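Local structure of nitrite transporter NirC (4FC4) at residues N161-L166 with W184-A189; F154-L159 with G194-V199; A11-I16 with G94-G99. The protein carries nitrite across the bacterial cytoplasmic membrane, in both uptake and export, as a five-subunit channel of the formate/nitrite transporter family. One frame throughout, in Å; residues are numbered along the deposited sequence.

Interaction 1: residues N161-L166 with W184-A189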
loop_
_atom_site.group_PDB
_atom_site.type_symbol
_atom_site.label_atom_id
_atom_site.label_comp_id
_atom_site.label_asym_id
_atom_site.label_seq_id
_atom_site.Cartn_x
_atom_site.Cartn_y
_atom_site.Cartn_z
ATOM N N ASN B 161 24.945 0.189 3.934
ATOM C CA ASN B 161 25.118 0.268 2.500
ATOM C C ASN B 161 24.868 -1.036 1.790
ATOM O O ASN B 161 24.561 -1.074 0.593
ATOM C CB ASN B 161 26.494 0.835 2.099
ATOM C CG ASN B 161 26.427 1.558 0.761
ATOM O OD1 ASN B 161 25.392 2.087 0.471
ATOM N ND2 ASN B 161 27.521 1.556 -0.069
ATOM N N TRP B 162 25.017 -2.113 2.527
ATOM C CA TRP B 162 24.483 -3.391 2.092
ATOM C C TRP B 162 23.054 -3.163 1.712
ATOM O O TRP B 162 22.657 -3.476 0.584
ATOM C CB TRP B 162 24.575 -4.427 3.220
ATOM C CG TRP B 162 24.770 -5.824 2.662
ATOM C CD1 TRP B 162 24.621 -6.227 1.337
ATOM C CD2 TRP B 162 25.122 -7.037 3.386
ATOM N NE1 TRP B 162 24.865 -7.554 1.191
ATOM C CE2 TRP B 162 25.164 -8.112 2.387
ATOM C CE3 TRP B 162 25.442 -7.330 4.708
ATOM C CZ2 TRP B 162 25.533 -9.443 2.726
ATOM C CZ3 TRP B 162 25.784 -8.668 5.050
ATOM C CH2 TRP B 162 25.816 -9.692 4.080
ATOM N N LEU B 163 22.278 -2.579 2.638
ATOM C CA LEU B 163 20.852 -2.485 2.471
ATOM C C LEU B 163 20.520 -1.462 1.364
ATOM O O LEU B 163 19.676 -1.712 0.520
ATOM C CB LEU B 163 20.126 -2.153 3.808
ATOM C CG LEU B 163 19.826 -3.419 4.604
ATOM C CD1 LEU B 163 19.484 -3.156 6.080
ATOM C CD2 LEU B 163 18.718 -4.227 3.900
ATOM N N VAL B 164 21.190 -0.315 1.368
ATOM C CA VAL B 164 20.926 0.708 0.359
ATOM C C VAL B 164 21.342 0.230 -1.073
ATOM O O VAL B 164 20.548 0.387 -2.030
ATOM C CB VAL B 164 21.576 2.058 0.747
ATOM C CG1 VAL B 164 21.279 3.120 -0.324
ATOM C CG2 VAL B 164 21.102 2.447 2.129
ATOM N N CYS B 165 22.556 -0.335 -1.210
ATOM C CA CYS B 165 22.903 -1.051 -2.444
ATOM C C CYS B 165 21.962 -2.202 -2.793
ATOM O O CYS B 165 21.723 -2.457 -3.970
ATOM C CB CYS B 165 24.328 -1.542 -2.419
ATOM S SG CYS B 165 25.446 -0.144 -2.628
ATOM N N LEU B 166 21.427 -2.908 -1.797
ATOM C CA LEU B 166 20.440 -3.926 -2.092
ATOM C C LEU B 166 19.182 -3.302 -2.735
ATOM O O LEU B 166 18.606 -3.882 -3.662
ATOM C CB LEU B 166 20.099 -4.764 -0.852
ATOM C CG LEU B 166 21.131 -5.904 -0.683
ATOM C CD1 LEU B 166 21.234 -6.385 0.773
ATOM C CD2 LEU B 166 20.873 -7.060 -1.647
ATOM N N TRP B 184 11.647 1.229 -0.343
ATOM C CA TRP B 184 10.970 1.410 0.927
ATOM C C TRP B 184 11.422 0.379 1.981
ATOM O O TRP B 184 11.725 0.734 3.142
ATOM C CB TRP B 184 9.422 1.369 0.717
ATOM C CG TRP B 184 8.704 1.470 2.050
ATOM C CD1 TRP B 184 8.531 2.624 2.831
ATOM C CD2 TRP B 184 8.153 0.364 2.870
ATOM N NE1 TRP B 184 7.941 2.327 3.996
ATOM C CE2 TRP B 184 7.595 1.011 4.075
ATOM C CE3 TRP B 184 8.013 -1.027 2.709
ATOM C CZ2 TRP B 184 6.975 0.276 5.098
ATOM C CZ3 TRP B 184 7.338 -1.756 3.738
ATOM C CH2 TRP B 184 6.861 -1.124 4.911
ATOM N N TRP B 185 11.506 -0.898 1.590
ATOM C CA TRP B 185 11.829 -1.973 2.509
ATOM C C TRP B 185 13.189 -1.761 3.046
ATOM O O TRP B 185 13.415 -1.923 4.256
ATOM C CB TRP B 185 11.809 -3.339 1.851
ATOM C CG TRP B 185 10.504 -4.039 1.870
ATOM C CD1 TRP B 185 9.716 -4.418 0.770
ATOM C CD2 TRP B 185 9.772 -4.498 3.040
ATOM N NE1 TRP B 185 8.587 -5.070 1.158
ATOM C CE2 TRP B 185 8.546 -5.156 2.523
ATOM C CE3 TRP B 185 9.976 -4.413 4.427
ATOM C CZ2 TRP B 185 7.558 -5.677 3.393
ATOM C CZ3 TRP B 185 9.005 -4.966 5.289
ATOM C CH2 TRP B 185 7.816 -5.586 4.785
ATOM N N CYS B 186 14.119 -1.384 2.177
ATOM C CA CYS B 186 15.529 -1.357 2.610
ATOM C C CYS B 186 15.823 -0.187 3.507
ATOM O O CYS B 186 16.630 -0.292 4.418
ATOM C CB CYS B 186 16.462 -1.294 1.403
ATOM S SG CYS B 186 16.469 -2.851 0.551
ATOM N N LEU B 187 15.195 0.950 3.204
ATOM C CA LEU B 187 15.326 2.117 4.063
ATOM C C LEU B 187 14.568 1.942 5.415
ATOM O O LEU B 187 15.112 2.322 6.432
ATOM C CB LEU B 187 14.937 3.384 3.288
ATOM C CG LEU B 187 16.086 3.931 2.427
ATOM C CD1 LEU B 187 16.700 2.858 1.506
ATOM C CD2 LEU B 187 15.572 5.147 1.646
ATOM N N LEU B 188 13.358 1.348 5.448
ATOM C CA LEU B 188 12.816 0.848 6.757
ATOM C C LEU B 188 13.904 0.124 7.582
ATOM O O LEU B 188 14.146 0.412 8.768
ATOM C CB LEU B 188 11.623 -0.074 6.542
ATOM C CG LEU B 188 10.980 -0.759 7.757
ATOM C CD1 LEU B 188 10.563 0.238 8.842
ATOM C CD2 LEU B 188 9.750 -1.507 7.307
ATOM N N ALA B 189 14.585 -0.805 6.913
ATOM C CA ALA B 189 15.455 -1.736 7.575
ATOM C C ALA B 189 16.735 -1.003 8.062
ATOM O O ALA B 189 17.133 -1.219 9.206
ATOM C CB ALA B 189 15.830 -2.909 6.646
#
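Between Leu163 and Cys186, the residues at the centre of this contact, there is no ring: the flat groups sit behind the interface. Trp184 sets its edge against the indole of its neighbour Trp185, with CZ3 of Trp184 3.6 Å above the plane of the Trp185 ring and over its centre. On the other helix, Trp162 takes no part in the contact; its ring meets that of Phe240 with the planes about 50° apart.

Between the helices lie apolar side chains, short on the Cys186 and Ala189 side. The two segments run almost exactly antiparallel, at 170°, and their axes approach to 8.6 Å, a close pairing that suits those short side chains. Cys186 points toward the partner helix, its CB and SG both resting on Leu163 O at 3.4 Å. The sulfur lies beside its own backbone N (chi1 -72°), with Leu166 CB farther off at 4.3 Å. Leu163, level with Cys186, reaches along to Ala189, about one turn on. Both its branches touch: CD1 meets Ala189 CB at 3.7 Å, while CD2 lies between Ala189 CB and Cys186 SG, 4.3 Å from the sulfur. At the flank, Leu187 starts out away from the partner, but its bent chain brings CD1 back to Val164 CG2 at 4.5 Å, a looser touch.

All six touching residues are buried. Helix 219-248 covers the back of 161-166, where Met241 packs on Trp162, Cys165 and Leu166, and Asn161 ND2 is hydrogen-bonded to Asn233 O of that helix and to Thr81 O of helix 80-93. A second subunit borders the same helix pair, its Tyr37 packing on Leu166 and its Ile67 on Ala189, so the pair is set between the core of its own protomer and the pentamer interface.

Interaction 2: residues F154-L159 with G194-V199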
loop_
_atom_site.group_PDB
_atom_site.type_symbol
_atom_site.label_atom_id
_atom_site.label_comp_id
_atom_site.label_asym_id
_atom_site.label_seq_id
_atom_site.Cartn_x
_atom_site.Cartn_y
_atom_site.Cartn_z
ATOM N N PHE B 154 32.007 1.978 11.688
ATOM C CA PHE B 154 32.365 1.263 10.465
ATOM C C PHE B 154 31.338 0.170 10.109
ATOM O O PHE B 154 30.784 0.136 9.014
ATOM C CB PHE B 154 33.725 0.643 10.660
ATOM C CG PHE B 154 34.231 -0.100 9.478
ATOM C CD1 PHE B 154 34.972 0.575 8.487
ATOM C CD2 PHE B 154 34.028 -1.486 9.380
ATOM C CE1 PHE B 154 35.449 -0.105 7.376
ATOM C CE2 PHE B 154 34.519 -2.174 8.282
ATOM C CZ PHE B 154 35.236 -1.484 7.276
ATOM N N PHE B 155 31.078 -0.713 11.069
ATOM C CA PHE B 155 30.265 -1.867 10.825
ATOM C C PHE B 155 28.781 -1.499 10.630
ATOM O O PHE B 155 28.051 -2.138 9.837
ATOM C CB PHE B 155 30.561 -2.867 11.914
ATOM C CG PHE B 155 31.824 -3.581 11.677
ATOM C CD1 PHE B 155 31.966 -4.394 10.544
ATOM C CD2 PHE B 155 32.924 -3.393 12.510
ATOM C CE1 PHE B 155 33.179 -5.052 10.292
ATOM C CE2 PHE B 155 34.118 -4.069 12.281
ATOM C CZ PHE B 155 34.256 -4.900 11.170
ATOM N N LYS B 156 28.357 -0.425 11.287
ATOM C CA LYS B 156 27.056 0.091 11.021
ATOM C C LYS B 156 26.937 0.696 9.644
ATOM O O LYS B 156 25.867 0.579 8.970
ATOM C CB LYS B 156 26.648 1.079 12.081
ATOM C CG LYS B 156 25.800 0.415 13.110
ATOM C CD LYS B 156 26.146 1.012 14.429
ATOM C CE LYS B 156 25.112 2.031 14.807
ATOM N NZ LYS B 156 24.877 1.842 16.258
ATOM N N GLY B 157 28.006 1.355 9.223
ATOM C CA GLY B 157 28.070 1.879 7.871
ATOM C C GLY B 157 28.136 0.746 6.843
ATOM O O GLY B 157 27.534 0.818 5.759
ATOM N N ALA B 158 28.835 -0.331 7.187
ATOM C CA ALA B 158 28.858 -1.484 6.289
ATOM C C ALA B 158 27.441 -2.065 6.209
ATOM O O ALA B 158 26.933 -2.278 5.108
ATOM C CB ALA B 158 29.900 -2.521 6.716
ATOM N N LEU B 159 26.764 -2.231 7.346
ATOM C CA LEU B 159 25.425 -2.820 7.311
ATOM C C LEU B 159 24.378 -1.918 6.556
ATOM O O LEU B 159 23.513 -2.397 5.816
ATOM C CB LEU B 159 24.976 -3.130 8.719
ATOM C CG LEU B 159 25.540 -4.397 9.357
ATOM C CD1 LEU B 159 25.398 -4.273 10.864
ATOM C CD2 LEU B 159 24.894 -5.694 8.872
ATOM N N GLY B 194 19.188 0.930 13.270
ATOM C CA GLY B 194 20.351 1.697 13.787
ATOM C C GLY B 194 21.520 1.890 12.804
ATOM O O GLY B 194 22.571 2.356 13.217
ATOM N N TYR B 195 21.405 1.561 11.505
ATOM C CA TYR B 195 22.638 1.609 10.679
ATOM C C TYR B 195 23.022 3.058 10.171
ATOM O O TYR B 195 22.229 3.970 10.222
ATOM C CB TYR B 195 22.601 0.597 9.541
ATOM C CG TYR B 195 22.266 -0.811 9.941
ATOM C CD1 TYR B 195 22.731 -1.369 11.142
ATOM C CD2 TYR B 195 21.459 -1.608 9.102
ATOM C CE1 TYR B 195 22.417 -2.681 11.495
ATOM C CE2 TYR B 195 21.132 -2.910 9.446
ATOM C CZ TYR B 195 21.622 -3.448 10.627
ATOM O OH TYR B 195 21.265 -4.736 10.934
ATOM N N GLU B 196 24.234 3.255 9.691
ATOM C CA GLU B 196 24.764 4.623 9.426
ATOM C C GLU B 196 24.916 4.882 7.923
ATOM O O GLU B 196 25.633 4.131 7.229
ATOM C CB GLU B 196 26.170 4.794 10.086
ATOM C CG GLU B 196 26.227 4.902 11.617
ATOM C CD GLU B 196 25.593 6.169 12.186
ATOM O OE1 GLU B 196 26.156 7.301 12.138
ATOM O OE2 GLU B 196 24.476 6.018 12.677
ATOM N N HIS B 197 24.278 5.937 7.414
ATOM C CA HIS B 197 24.412 6.299 5.992
ATOM C C HIS B 197 25.250 7.543 5.901
ATOM O O HIS B 197 24.903 8.546 6.495
ATOM C CB HIS B 197 23.014 6.475 5.321
ATOM C CG HIS B 197 23.085 6.624 3.817
ATOM N ND1 HIS B 197 22.770 7.758 3.199
ATOM C CD2 HIS B 197 23.524 5.723 2.810
ATOM C CE1 HIS B 197 22.997 7.621 1.845
ATOM N NE2 HIS B 197 23.433 6.359 1.619
ATOM N N SER B 198 26.412 7.458 5.257
ATOM C CA SER B 198 27.396 8.593 5.186
ATOM C C SER B 198 26.767 9.911 4.640
ATOM O O SER B 198 26.777 10.943 5.318
ATOM C CB SER B 198 28.628 8.194 4.363
ATOM O OG SER B 198 28.276 7.990 2.979
ATOM N N VAL B 199 26.192 9.859 3.442
ATOM C CA VAL B 199 25.529 11.042 2.838
ATOM C C VAL B 199 24.329 11.521 3.675
ATOM O O VAL B 199 24.129 12.718 3.905
ATOM C CB VAL B 199 25.145 10.770 1.358
ATOM C CG1 VAL B 199 24.434 11.943 0.731
ATOM C CG2 VAL B 199 26.389 10.438 0.540
#
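Lys156 O and Glu196 N form the one hydrogen bond between helix 154-159 and the strand-like run after Gly194. It is weak at 3.2 Å, yet nearly straight, with 173° at the hydrogen. Beside it an auxiliary carbon donor repeats the pattern in the other direction: Gly157 CA points its hydrogen at Glu196 O over 3.4 Å. Asn233 ND2 is hydrogen-bonded to both Glu196 O and Gly157 O, bridging loop and helix. With only hydrogens on the glycine CA, the helix presents its bare backbone to the loop, and the CA atoms of Gly157 and Glu196 come within 4.6 Å.

Among charged groups, the carboxylate of Glu196 does not reach the Lys156 amine: it forms a salt bridge with Lys145 and a hydrogen bond with Asn225, partners likely to stabilise its charge in this buried setting.

The aromatic contact is a CH-pi interaction. Leu159 CB sits over the middle of one face of the Tyr195 ring, 3.6 Å from its centroid and 4° off the normal. Leu159 CG is swung beside its backbone N (chi1 -79°), and from there CD1 leans toward one side of the ring and reaches Tyr195 CE1 at 3.4 Å.

Packing of aliphatic chains completes the list. Lys156 crosses Tyr195 at about a right angle, its CG 4.1 Å from Tyr195 CD1; nearer the backbone, its CB touches Glu196 CG at 3.9 Å.

The loop is a break in a membrane-spanning helix. Helix 177-192 ends in a Schellman motif at Gly194, three extended residues follow, and His197 caps the start of helix 198-209 with ND1 on Ala200 N, while its NE2 is hydrogen-bonded to Thr81. Such an interrupted transmembrane helix, with a histidine in the break, is a hallmark of the FNT channel fold.

Interaction 3: residues A11-I16 with G94-G99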
loop_
_atom_site.group_PDB
_atom_site.type_symbol
_atom_site.label_atom_id
_atom_site.label_comp_id
_atom_site.label_asym_id
_atom_site.label_seq_id
_atom_site.Cartn_x
_atom_site.Cartn_y
_atom_site.Cartn_z
ATOM N N ALA B 11 27.502 -0.620 -17.343
ATOM C CA ALA B 11 27.225 0.414 -18.345
ATOM C C ALA B 11 27.006 1.712 -17.576
ATOM O O ALA B 11 27.494 2.757 -17.972
ATOM C CB ALA B 11 26.032 0.076 -19.211
ATOM N N ASN B 12 26.337 1.644 -16.438
ATOM C CA ASN B 12 26.174 2.837 -15.637
ATOM C C ASN B 12 27.528 3.461 -15.180
ATOM O O ASN B 12 27.707 4.685 -15.111
ATOM C CB ASN B 12 25.307 2.498 -14.464
ATOM C CG ASN B 12 24.795 3.724 -13.747
ATOM O OD1 ASN B 12 24.395 4.713 -14.361
ATOM N ND2 ASN B 12 24.818 3.670 -12.437
ATOM N N ALA B 13 28.496 2.612 -14.885
ATOM C CA ALA B 13 29.754 3.092 -14.396
ATOM C C ALA B 13 30.495 3.864 -15.498
ATOM O O ALA B 13 31.064 4.946 -15.216
ATOM C CB ALA B 13 30.552 1.931 -13.862
ATOM N N ALA B 14 30.478 3.331 -16.732
ATOM C CA ALA B 14 31.023 4.056 -17.919
ATOM C C ALA B 14 30.318 5.390 -18.179
ATOM O O ALA B 14 30.961 6.379 -18.535
ATOM C CB ALA B 14 31.075 3.187 -19.203
ATOM N N ARG B 15 29.017 5.416 -17.955
ATOM C CA ARG B 15 28.218 6.629 -18.094
ATOM C C ARG B 15 28.599 7.657 -17.062
ATOM O O ARG B 15 28.697 8.834 -17.409
ATOM C CB ARG B 15 26.716 6.328 -17.955
ATOM C CG ARG B 15 25.827 7.506 -18.334
ATOM C CD ARG B 15 24.415 7.397 -17.766
ATOM N NE ARG B 15 24.351 7.022 -16.350
ATOM C CZ ARG B 15 24.402 7.879 -15.312
ATOM N NH1 ARG B 15 24.578 9.183 -15.507
ATOM N NH2 ARG B 15 24.325 7.435 -14.059
ATOM N N ILE B 16 28.774 7.208 -15.803
ATOM C CA ILE B 16 29.244 8.065 -14.715
ATOM C C ILE B 16 30.630 8.640 -15.066
ATOM O O ILE B 16 30.851 9.845 -14.990
ATOM C CB ILE B 16 29.281 7.298 -13.378
ATOM C CG1 ILE B 16 27.865 7.017 -12.853
ATOM C CG2 ILE B 16 30.115 8.044 -12.318
ATOM C CD1 ILE B 16 27.843 5.933 -11.792
ATOM N N GLY B 94 35.433 -4.386 -16.893
ATOM C CA GLY B 94 36.389 -3.781 -17.829
ATOM C C GLY B 94 35.863 -2.516 -18.488
ATOM O O GLY B 94 36.505 -1.994 -19.354
ATOM N N THR B 95 34.696 -1.998 -18.080
ATOM C CA THR B 95 34.174 -0.761 -18.710
ATOM C C THR B 95 34.840 0.556 -18.239
ATOM O O THR B 95 34.793 1.578 -18.934
ATOM C CB THR B 95 32.651 -0.638 -18.594
ATOM O OG1 THR B 95 32.317 -0.458 -17.225
ATOM C CG2 THR B 95 31.924 -1.860 -19.188
ATOM N N ILE B 96 35.446 0.523 -17.065
ATOM C CA ILE B 96 36.241 1.631 -16.557
ATOM C C ILE B 96 37.494 1.043 -15.882
ATOM O O ILE B 96 37.511 -0.159 -15.596
ATOM C CB ILE B 96 35.440 2.468 -15.548
ATOM C CG1 ILE B 96 35.022 1.605 -14.349
ATOM C CG2 ILE B 96 34.204 3.088 -16.219
ATOM C CD1 ILE B 96 34.670 2.411 -13.124
ATOM N N SER B 97 38.529 1.860 -15.635
ATOM C CA SER B 97 39.735 1.414 -14.912
ATOM C C SER B 97 39.619 1.613 -13.391
ATOM O O SER B 97 38.785 2.401 -12.937
ATOM C CB SER B 97 40.968 2.166 -15.419
ATOM O OG SER B 97 40.925 3.496 -14.948
ATOM N N HIS B 98 40.451 0.883 -12.626
ATOM C CA HIS B 98 40.682 1.092 -11.185
ATOM C C HIS B 98 40.856 2.572 -10.944
ATOM O O HIS B 98 40.258 3.144 -10.009
ATOM C CB HIS B 98 41.968 0.372 -10.693
ATOM C CG HIS B 98 41.798 -1.109 -10.350
ATOM N ND1 HIS B 98 42.383 -2.103 -11.077
ATOM C CD2 HIS B 98 41.120 -1.747 -9.283
ATOM C CE1 HIS B 98 42.085 -3.307 -10.524
ATOM N NE2 HIS B 98 41.306 -3.090 -9.426
ATOM N N GLY B 99 41.693 3.194 -11.778
ATOM C CA GLY B 99 42.045 4.614 -11.652
ATOM C C GLY B 99 40.813 5.501 -11.734
ATOM O O GLY B 99 40.670 6.450 -10.967
#
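Helix 11-16 passes side-on to the short connection 94-97, with the CA atoms of Ala14 and Thr95 nearest at 5.8 Å. Alanines make the helix surface smooth, and Ile96 lies against it: its CG2 comes to 3.7 Å from Ala14 CA, and its CD1 to 4.2 Å from Ala13 CB. Both branches can reach because Ile96 places CG1 between its backbone N and carbonyl carbon (chi1 61°), with CG2 next to the N. Thr95 adds its CB, 4.2 Å from Ala14 CB, and its hydroxyl is hydrogen-bonded to Ala10 O on the same N-terminal helix.

The connection itself is a tight helix-to-helix turn. Gly94 ends helix 80-93 in a Schellman motif with a positive phi of 89°, and Ser97 caps the start of helix 98-125 through its hydroxyl and Gln100 N.

On the far side of the N-terminal helix Arg15 grips Asn12 side-on. Its NE and NH2 both donate to Asn12 OD1, at 3.0 Å and 2.7 Å respectively, with the oxygen close to the guanidinium plane. NH2 also forms a salt bridge with Glu78, which ties helix 3-22 to the chain just ahead of helix 80-93.

From the N terminus, interaction 3 comes first: 77 residues run between its two segments before the turn at 94-99 returns to helix 3-22. That loop is complete before the others begin. Helix 150-172 then opens interaction 2 with 154-159 and interaction 1 with 161-166; the chain turns back through helix 177-192 to close interaction 1, and closes interaction 2 at 194-199, so interaction 1 is nested within interaction 2. The nested pair meet directly, with Leu163 CD1 3.8 Å from Tyr195 CE2, and together hold helix 177-192 and the break that follows it against helix 150-172. Interaction 3, centred about 24 Å from the centre of interaction 1, fastens the N-terminal helix separately.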